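Local coordinates for protein transketolase (Campylobacter jejuni, PDB 3L84) that belongs to the transketolase family of thiamine diphosphate-binding enzymes, with two cofactor-binding-type domains followed by a C-terminal domain, at residues L13-A18 with K266-Q271. Sequence-based numbering, arbitrary orientation.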
# COMPACT_ATOMS: atom_id res chain seq x y z
N LEU A 13 -6.25 -32.10 16.83
CA LEU A 13 -5.90 -30.75 16.39
C LEU A 13 -6.91 -29.72 16.87
O LEU A 13 -6.52 -28.62 17.28
CB LEU A 13 -5.78 -30.68 14.86
CG LEU A 13 -4.61 -31.40 14.18
CD1 LEU A 13 -4.92 -31.60 12.68
CD2 LEU A 13 -3.29 -30.66 14.39
N ARG A 14 -8.22 -30.02 16.78
CA ARG A 14 -9.24 -29.09 17.24
C ARG A 14 -9.05 -28.73 18.69
O ARG A 14 -9.10 -27.55 19.07
CB ARG A 14 -10.64 -29.68 17.11
CG ARG A 14 -11.18 -29.84 15.70
CD ARG A 14 -12.66 -30.20 15.73
NE ARG A 14 -13.18 -29.97 14.41
CZ ARG A 14 -13.11 -30.80 13.39
NH1 ARG A 14 -12.76 -32.06 13.50
NH2 ARG A 14 -13.44 -30.32 12.19
N PHE A 15 -8.82 -29.73 19.54
CA PHE A 15 -8.81 -29.45 20.99
C PHE A 15 -7.49 -28.88 21.50
O PHE A 15 -7.49 -28.06 22.41
CB PHE A 15 -9.32 -30.64 21.80
CG PHE A 15 -10.73 -31.03 21.42
CD1 PHE A 15 -11.74 -30.06 21.36
CD2 PHE A 15 -11.05 -32.35 21.13
CE1 PHE A 15 -13.03 -30.40 20.99
CE2 PHE A 15 -12.35 -32.68 20.76
CZ PHE A 15 -13.32 -31.71 20.68
N LEU A 16 -6.37 -29.20 20.84
CA LEU A 16 -5.14 -28.46 21.13
C LEU A 16 -5.32 -27.00 20.80
O LEU A 16 -4.99 -26.12 21.59
CB LEU A 16 -3.93 -29.04 20.36
CG LEU A 16 -3.35 -30.37 20.84
CD1 LEU A 16 -2.15 -30.72 20.01
CD2 LEU A 16 -2.95 -30.32 22.34
N SER A 17 -5.91 -26.71 19.66
CA SER A 17 -6.11 -25.32 19.21
C SER A 17 -7.05 -24.59 20.14
O SER A 17 -6.77 -23.46 20.58
CB SER A 17 -6.69 -25.28 17.79
OG SER A 17 -5.80 -25.86 16.83
N ALA A 18 -8.17 -25.21 20.48
CA ALA A 18 -9.14 -24.59 21.36
C ALA A 18 -8.58 -24.35 22.75
O ALA A 18 -8.80 -23.29 23.34
CB ALA A 18 -10.41 -25.48 21.44
N LYS A 266 -15.98 -28.03 26.78
CA LYS A 266 -16.37 -29.27 27.49
C LYS A 266 -17.36 -30.07 26.67
O LYS A 266 -17.19 -31.29 26.49
CB LYS A 266 -16.96 -28.98 28.87
CG LYS A 266 -15.90 -28.57 29.88
CD LYS A 266 -16.55 -28.27 31.23
CE LYS A 266 -15.54 -27.73 32.23
NZ LYS A 266 -16.11 -27.75 33.64
N LYS A 267 -18.38 -29.39 26.19
CA LYS A 267 -19.40 -30.03 25.37
C LYS A 267 -18.83 -30.60 24.07
O LYS A 267 -19.20 -31.70 23.66
CB LYS A 267 -20.57 -29.08 25.09
CG LYS A 267 -21.39 -28.77 26.33
CD LYS A 267 -22.47 -27.77 26.02
CE LYS A 267 -23.26 -27.40 27.27
NZ LYS A 267 -22.50 -26.47 28.16
N ALA A 268 -17.94 -29.85 23.41
CA ALA A 268 -17.31 -30.29 22.18
C ALA A 268 -16.48 -31.55 22.40
O ALA A 268 -16.55 -32.50 21.62
CB ALA A 268 -16.46 -29.15 21.60
N LYS A 269 -15.73 -31.59 23.49
CA LYS A 269 -14.93 -32.77 23.84
C LYS A 269 -15.85 -33.96 24.10
O LYS A 269 -15.61 -35.05 23.59
CB LYS A 269 -14.06 -32.46 25.05
CG LYS A 269 -12.85 -31.59 24.70
CD LYS A 269 -11.98 -31.20 25.88
CE LYS A 269 -10.79 -30.38 25.45
NZ LYS A 269 -10.10 -29.78 26.63
N GLU A 270 -16.89 -33.74 24.89
CA GLU A 270 -17.87 -34.81 25.14
C GLU A 270 -18.45 -35.41 23.85
O GLU A 270 -18.49 -36.64 23.66
CB GLU A 270 -18.99 -34.28 26.05
CG GLU A 270 -18.55 -34.11 27.50
CD GLU A 270 -19.65 -33.62 28.45
OE1 GLU A 270 -20.44 -32.72 28.07
OE2 GLU A 270 -19.69 -34.14 29.60
N GLN A 271 -18.86 -34.55 22.92
CA GLN A 271 -19.43 -35.03 21.67
C GLN A 271 -18.42 -35.82 20.81
O GLN A 271 -18.81 -36.73 20.09
CB GLN A 271 -20.04 -33.87 20.88
CG GLN A 271 -21.28 -33.28 21.56
CD GLN A 271 -22.03 -32.27 20.70
OE1 GLN A 271 -21.43 -31.53 19.91
NE2 GLN A 271 -23.35 -32.24 20.84
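Phe15 of helix 3-24 packs its ring on Lys269 of helix 262-272 and touches Ala268 with CE1 and CZ, a helix-helix packing within the thiamine diphosphate-binding domain of the transketolase fold. Just before it, Leu13 and Arg14 serve other faces of the first helix, the branched leucine meeting Leu71 and Leu78 of helix 69-79 and the guanidinium forming a salt bridge with Asp37.

Phe15 alone carries the contact from its side: the closest CA atoms across the contact, those of Phe15 and Lys269, are 7.5 Å apart, and the broad ring bridges that distance. With CG anti to its carbonyl carbon (chi1 -59°), the ring reaches the second helix and sets its CE1 3.7 Å from Ala268 CB; the small methyl lets the ring come close, and CZ lies 3.5 Å from Ala268 O. Over one face sits Lys269 CG, 3.7 Å from the ring centroid and only 6° off the normal, a CH-pi contact. The extended lysine chain then runs on past Phe15 CB, so its methylenes serve as apolar surface while NZ bonds to Ile278 O and pairs with Asp19, and Phe274 meets the Phe15 ring edge-to-face. Two residues after Phe15, Ser17 turns its hydroxyl back into its own helix, where a carbonyl of the preceding turn satisfies it: OG donates to Leu13 O at 2.9 Å, from the opposite face of that carbonyl plane to Ser17 N.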